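Local coordinates for probable host range protein 2-3 (Myxoma virus, PDB 5CZ3), which probably supports multiplication of the virus in different cell types, as a member of the poxvirus C7 family of host-range proteins, at residues L11-I16 / K23-F28; P116-N121 / T135-D140. All blocks are in the same frame, centred on the assembly; numbering follows the deposited sequence.

Contact 1: residues L11-I16 / K23-F28; sequences LDVFLI and KHVNLF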
loop_
_atom_site.group_PDB
_atom_site.type_symbol
_atom_site.label_atom_id
_atom_site.label_comp_id
_atom_site.label_asym_id
_atom_site.label_seq_id
_atom_site.Cartn_x
_atom_site.Cartn_y
_atom_site.Cartn_z
ATOM N N LEU A 11 4.616 6.267 -2.842
ATOM C CA LEU A 11 4.184 5.220 -1.924
ATOM C C LEU A 11 4.656 3.833 -2.347
ATOM O O LEU A 11 4.351 3.370 -3.445
ATOM C CB LEU A 11 2.658 5.226 -1.798
ATOM C CG LEU A 11 2.065 4.165 -0.867
ATOM C CD1 LEU A 11 2.572 4.360 0.554
ATOM C CD2 LEU A 11 0.544 4.196 -0.905
ATOM N N ASP A 12 5.402 3.178 -1.463
ATOM C CA ASP A 12 5.780 1.784 -1.652
ATOM C C ASP A 12 5.156 0.922 -0.560
ATOM O O ASP A 12 5.076 1.333 0.598
ATOM C CB ASP A 12 7.301 1.616 -1.641
ATOM C CG ASP A 12 7.975 2.292 -2.817
ATOM O OD1 ASP A 12 7.327 2.462 -3.872
ATOM O OD2 ASP A 12 9.166 2.645 -2.683
ATOM N N VAL A 13 4.708 -0.272 -0.934
ATOM C CA VAL A 13 4.122 -1.202 0.024
ATOM C C VAL A 13 4.897 -2.514 0.027
ATOM O O VAL A 13 5.055 -3.152 -1.014
ATOM C CB VAL A 13 2.643 -1.480 -0.290
ATOM C CG1 VAL A 13 2.072 -2.493 0.693
ATOM C CG2 VAL A 13 1.845 -0.186 -0.255
ATOM N N PHE A 14 5.381 -2.911 1.200
ATOM C CA PHE A 14 6.202 -4.111 1.318
ATOM C C PHE A 14 5.535 -5.187 2.168
ATOM O O PHE A 14 5.095 -4.922 3.287
ATOM C CB PHE A 14 7.568 -3.762 1.911
ATOM C CG PHE A 14 8.322 -2.720 1.135
ATOM C CD1 PHE A 14 9.146 -3.082 0.081
ATOM C CD2 PHE A 14 8.211 -1.377 1.460
ATOM C CE1 PHE A 14 9.841 -2.125 -0.634
ATOM C CE2 PHE A 14 8.905 -0.415 0.748
ATOM C CZ PHE A 14 9.721 -0.790 -0.300
ATOM N N LEU A 15 5.464 -6.400 1.629
ATOM C CA LEU A 15 4.991 -7.552 2.390
ATOM C C LEU A 15 6.201 -8.339 2.883
ATOM O O LEU A 15 6.834 -9.069 2.119
ATOM C CB LEU A 15 4.068 -8.434 1.546
ATOM C CG LEU A 15 2.605 -7.986 1.422
ATOM C CD1 LEU A 15 2.468 -6.723 0.582
ATOM C CD2 LEU A 15 1.736 -9.104 0.859
ATOM N N ILE A 16 6.506 -8.179 4.167
ATOM C CA ILE A 16 7.778 -8.615 4.739
ATOM C C ILE A 16 8.039 -10.115 4.640
ATOM O O ILE A 16 9.027 -10.538 4.037
ATOM C CB ILE A 16 7.876 -8.203 6.221
ATOM C CG1 ILE A 16 7.611 -6.704 6.374
ATOM C CG2 ILE A 16 9.235 -8.569 6.789
ATOM C CD1 ILE A 16 8.474 -5.839 5.481
ATOM N N LYS A 23 5.787 -1.660 -5.488
ATOM C CA LYS A 23 6.374 -0.326 -5.545
ATOM C C LYS A 23 5.574 0.648 -6.402
ATOM O O LYS A 23 4.868 0.246 -7.330
ATOM C CB LYS A 23 7.811 -0.413 -6.062
ATOM C CG LYS A 23 8.663 -1.420 -5.309
ATOM C CD LYS A 23 10.141 -1.115 -5.449
ATOM C CE LYS A 23 10.530 0.084 -4.603
ATOM N NZ LYS A 23 11.994 0.346 -4.653
ATOM N N HIS A 24 5.698 1.932 -6.070
ATOM C CA HIS A 24 5.040 3.020 -6.792
ATOM C C HIS A 24 3.527 2.821 -6.853
ATOM O O HIS A 24 2.914 2.927 -7.914
ATOM C CB HIS A 24 5.620 3.160 -8.203
ATOM C CG HIS A 24 7.070 3.537 -8.226
ATOM N ND1 HIS A 24 7.696 4.016 -9.356
ATOM C CD2 HIS A 24 8.016 3.504 -7.257
ATOM C CE1 HIS A 24 8.966 4.263 -9.083
ATOM N NE2 HIS A 24 9.185 3.961 -7.816
ATOM N N VAL A 25 2.939 2.535 -5.698
ATOM C CA VAL A 25 1.502 2.326 -5.579
ATOM C C VAL A 25 0.742 3.642 -5.749
ATOM O O VAL A 25 -0.417 3.659 -6.161
ATOM C CB VAL A 25 1.159 1.689 -4.216
ATOM C CG1 VAL A 25 -0.332 1.433 -4.090
ATOM C CG2 VAL A 25 1.937 0.396 -4.037
ATOM N N ASN A 26 1.417 4.745 -5.445
ATOM C CA ASN A 26 0.835 6.082 -5.532
ATOM C C ASN A 26 0.250 6.431 -6.898
ATOM O O ASN A 26 0.748 5.984 -7.932
ATOM C CB ASN A 26 1.895 7.118 -5.178
ATOM C CG ASN A 26 3.117 7.015 -6.069
ATOM O OD1 ASN A 26 4.058 6.278 -5.769
ATOM N ND2 ASN A 26 3.106 7.745 -7.179
ATOM N N LEU A 27 -0.805 7.238 -6.893
ATOM C CA LEU A 27 -1.325 7.817 -8.126
ATOM C C LEU A 27 -0.253 8.720 -8.723
ATOM O O LEU A 27 0.435 9.426 -7.987
ATOM C CB LEU A 27 -2.604 8.613 -7.862
ATOM C CG LEU A 27 -3.751 7.916 -7.132
ATOM C CD1 LEU A 27 -4.887 8.898 -6.881
ATOM C CD2 LEU A 27 -4.246 6.711 -7.919
ATOM N N PHE A 28 -0.099 8.710 -10.045
ATOM C CA PHE A 28 0.905 9.578 -10.649
ATOM C C PHE A 28 0.400 11.018 -10.703
ATOM O O PHE A 28 1.129 11.927 -11.102
ATOM C CB PHE A 28 1.322 9.086 -12.046
ATOM C CG PHE A 28 0.181 8.851 -13.001
ATOM C CD1 PHE A 28 -0.476 9.914 -13.602
ATOM C CD2 PHE A 28 -0.193 7.562 -13.345
ATOM C CE1 PHE A 28 -1.512 9.694 -14.496
ATOM C CE2 PHE A 28 -1.224 7.335 -14.239
ATOM C CZ PHE A 28 -1.883 8.403 -14.817
#
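The His-24 imidazole receives Asp-12 OD1 at its edge, close to the ring plane and 3.6 Å from His-24 CD2; the same ring meets Tyr-138 edge-to-face. Nearby, Lys-23 CE approaches the Phe-14 ring obliquely, and Trp-151 adjoins that ring with the planes inclined at about 50°. The setting is a beta-hairpin of the C7 beta-sandwich: strand 10-15 pairs antiparallel with 20-23, and 23-28 is where the returning chain leaves the sheet. It illustrates how a departing loop can be held by both main chain and side chains. Asp-12 OD1 accepts an almost straight bond (176°) from His-24 N at 2.8 Å. Asp-12 OD2 forms a salt bridge with Arg-150 and Lys-23 NZ one with Asp-147; OD2 and NZ themselves, 4.1 Å apart, are opposite charges beyond salt-bridge range. Val-25 N donates to Leu-11 O at 2.8 Å. Alongside these polar contacts, Val-25 CG2 packs against Val-13 CG2 at 3.8 Å, the two side chains crossing at an angle. Asn-26 adds a third bond across the contact: with CG lodged between its own N and carbonyl carbon (chi1 57°), OD1 takes the Leu-11 N-H at 3.0 Å, the donor lying tilted from the carbonyl plane.

Contact 2: residues P116-N121 / T135-D140; sequences PTFLVN and TYTYID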
loop_
_atom_site.group_PDB
_atom_site.type_symbol
_atom_site.label_atom_id
_atom_site.label_comp_id
_atom_site.label_asym_id
_atom_site.label_seq_id
_atom_site.Cartn_x
_atom_site.Cartn_y
_atom_site.Cartn_z
ATOM N N PRO A 116 -4.774 1.109 -7.454
ATOM C CA PRO A 116 -4.404 -0.147 -8.110
ATOM C C PRO A 116 -4.886 -1.362 -7.317
ATOM O O PRO A 116 -5.060 -1.278 -6.100
ATOM C CB PRO A 116 -2.877 -0.081 -8.155
ATOM C CG PRO A 116 -2.516 0.755 -6.979
ATOM C CD PRO A 116 -3.615 1.775 -6.836
ATOM N N THR A 117 -5.105 -2.477 -8.009
ATOM C CA THR A 117 -5.578 -3.698 -7.369
ATOM C C THR A 117 -4.632 -4.858 -7.652
ATOM O O THR A 117 -4.316 -5.145 -8.807
ATOM C CB THR A 117 -6.996 -4.068 -7.840
ATOM O OG1 THR A 117 -7.878 -2.963 -7.616
ATOM C CG2 THR A 117 -7.510 -5.285 -7.086
ATOM N N PHE A 118 -4.182 -5.519 -6.591
ATOM C CA PHE A 118 -3.225 -6.608 -6.721
ATOM C C PHE A 118 -3.762 -7.909 -6.152
ATOM O O PHE A 118 -4.699 -7.916 -5.354
ATOM C CB PHE A 118 -1.911 -6.264 -6.016
ATOM C CG PHE A 118 -1.392 -4.895 -6.329
ATOM C CD1 PHE A 118 -0.597 -4.679 -7.439
ATOM C CD2 PHE A 118 -1.691 -3.823 -5.502
ATOM C CE1 PHE A 118 -0.114 -3.417 -7.727
ATOM C CE2 PHE A 118 -1.213 -2.559 -5.784
ATOM C CZ PHE A 118 -0.425 -2.356 -6.899
ATOM N N LEU A 119 -3.154 -9.011 -6.572
ATOM C CA LEU A 119 -3.384 -10.304 -5.948
ATOM C C LEU A 119 -2.056 -10.817 -5.428
ATOM O O LEU A 119 -1.049 -10.756 -6.132
ATOM C CB LEU A 119 -3.991 -11.307 -6.933
ATOM N N VAL A 120 -2.050 -11.330 -4.203
ATOM C CA VAL A 120 -0.841 -11.917 -3.645
ATOM C C VAL A 120 -1.134 -13.271 -3.004
ATOM O O VAL A 120 -1.881 -13.362 -2.030
ATOM C CB VAL A 120 -0.188 -10.991 -2.602
ATOM C CG1 VAL A 120 1.027 -11.666 -1.983
ATOM C CG2 VAL A 120 0.202 -9.662 -3.233
ATOM N N ASN A 121 -0.545 -14.321 -3.566
ATOM C CA ASN A 121 -0.698 -15.669 -3.032
ATOM C C ASN A 121 0.380 -15.962 -1.996
ATOM O O ASN A 121 1.481 -16.362 -2.349
ATOM C CB ASN A 121 -0.637 -16.697 -4.165
ATOM C CG ASN A 121 -1.056 -18.089 -3.725
ATOM O OD1 ASN A 121 -0.675 -18.562 -2.653
ATOM N ND2 ASN A 121 -1.848 -18.754 -4.559
ATOM N N THR A 135 -1.845 4.646 -11.828
ATOM C CA THR A 135 -0.485 4.532 -11.310
ATOM C C THR A 135 0.474 3.914 -12.323
ATOM O O THR A 135 0.069 3.463 -13.395
ATOM C CB THR A 135 -0.419 3.667 -10.028
ATOM O OG1 THR A 135 -0.374 2.281 -10.388
ATOM C CG2 THR A 135 -1.614 3.920 -9.120
ATOM N N TYR A 136 1.752 3.900 -11.961
ATOM C CA TYR A 136 2.779 3.202 -12.721
ATOM C C TYR A 136 3.389 2.116 -11.842
ATOM O O TYR A 136 4.598 1.887 -11.864
ATOM C CB TYR A 136 3.860 4.169 -13.201
ATOM C CG TYR A 136 3.346 5.265 -14.104
ATOM C CD1 TYR A 136 2.506 4.975 -15.170
ATOM C CD2 TYR A 136 3.699 6.590 -13.889
ATOM C CE1 TYR A 136 2.034 5.973 -16.000
ATOM C CE2 TYR A 136 3.231 7.596 -14.712
ATOM C CZ TYR A 136 2.399 7.282 -15.767
ATOM O OH TYR A 136 1.930 8.280 -16.590
ATOM N N THR A 137 2.536 1.458 -11.065
ATOM C CA THR A 137 2.983 0.478 -10.087
ATOM C C THR A 137 3.592 -0.767 -10.729
ATOM O O THR A 137 3.221 -1.162 -11.836
ATOM C CB THR A 137 1.824 0.047 -9.166
ATOM O OG1 THR A 137 2.327 -0.791 -8.119
ATOM C CG2 THR A 137 0.753 -0.699 -9.952
ATOM N N TYR A 138 4.544 -1.367 -10.025
ATOM C CA TYR A 138 5.158 -2.614 -10.457
ATOM C C TYR A 138 5.531 -3.433 -9.230
ATOM O O TYR A 138 5.692 -2.888 -8.140
ATOM C CB TYR A 138 6.387 -2.350 -11.332
ATOM C CG TYR A 138 7.552 -1.708 -10.606
ATOM C CD1 TYR A 138 7.642 -0.327 -10.477
ATOM C CD2 TYR A 138 8.570 -2.483 -10.064
ATOM C CE1 TYR A 138 8.706 0.263 -9.819
ATOM C CE2 TYR A 138 9.637 -1.903 -9.403
ATOM C CZ TYR A 138 9.701 -0.530 -9.285
ATOM O OH TYR A 138 10.762 0.052 -8.629
ATOM N N ILE A 139 5.667 -4.742 -9.407
ATOM C CA ILE A 139 5.960 -5.620 -8.283
ATOM C C ILE A 139 7.297 -6.334 -8.438
ATOM O O ILE A 139 7.519 -7.057 -9.407
ATOM C CB ILE A 139 4.858 -6.676 -8.095
ATOM C CG1 ILE A 139 3.506 -6.000 -7.858
ATOM C CG2 ILE A 139 5.197 -7.593 -6.935
ATOM C CD1 ILE A 139 2.354 -6.972 -7.734
ATOM N N ASP A 140 8.187 -6.118 -7.477
ATOM C CA ASP A 140 9.438 -6.860 -7.411
ATOM C C ASP A 140 9.264 -8.070 -6.503
ATOM O O ASP A 140 8.819 -7.934 -5.364
ATOM C CB ASP A 140 10.577 -5.974 -6.902
ATOM C CG ASP A 140 11.059 -4.983 -7.946
ATOM O OD1 ASP A 140 10.966 -5.293 -9.152
ATOM O OD2 ASP A 140 11.536 -3.895 -7.559
#
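Thr-135 OG1 is gripped twice: it accepts from Thr-137 N at 3.1 Å, which makes an ST turn, and it hydrogen-bonds to Ser-132 O. The methyl CG2 of Thr-135 makes the closest approach to Pro-116, 3.7 Å from Pro-116 CD, the two side chains crossing at about a right angle. No hydrogen bond joins 116-121 to 135-140, a good example of two chain segments meeting purely through side chains. The central piece is the Phe-118 ring, which comes at Thr-137 from the opposite direction. Thr-137 CB lies in the ring plane beyond its edge, and Thr-137 OG1 sits near that plane, 3.4 Å from Phe-118 CZ. With chi1 at -173°, OG1 of Thr-137 is anti to the backbone N and CG2 sits between N and the carbonyl carbon, an orientation that brings both branches to the CE1-CZ end of the ring; the hydroxyl also bonds to Lys-23 O. Thr-137 CG2 lies 3.6 Å from Phe-118 CE1. Farther along, Ile-139 slides past Phe-118 in the opposite direction and brings Ile-139 CD1 to 3.7 Å from Phe-118 CD1, obliquely. These residues fill the interior of the beta-sandwich: strand 117-121 runs between 34-40 and 126-131 in one sheet, strand 138-140 borders 20-23 at the edge of the other, and Phe-118 also touches Cys-35, Ile-22 and Ile-129.

Contact 1 and contact 2 adjoin in the beta-sandwich, their centres about 8 Å apart, contact 1 closing in the chain before contact 2 opens. Contact 1 lies within a single sheet and the loop leaving it; contact 2 reaches from that sheet to the facing one. Segments 23-28 and 135-140 are their shared border. Lys-23 N lies 2.9 Å from Tyr-138 O, a probable hydrogen bond continuing the sheet, and the bond from Thr-137 OG1 to Lys-23 O, also 2.9 Å, ties the two contacts together. Beyond them the loops pack closely, with His-24 O 3.3 Å from Thr-137 CB. Val-25 touches Pro-116, and Phe-28 stacks on Tyr-136, so the loop after the hairpin runs beside both segments of contact 2.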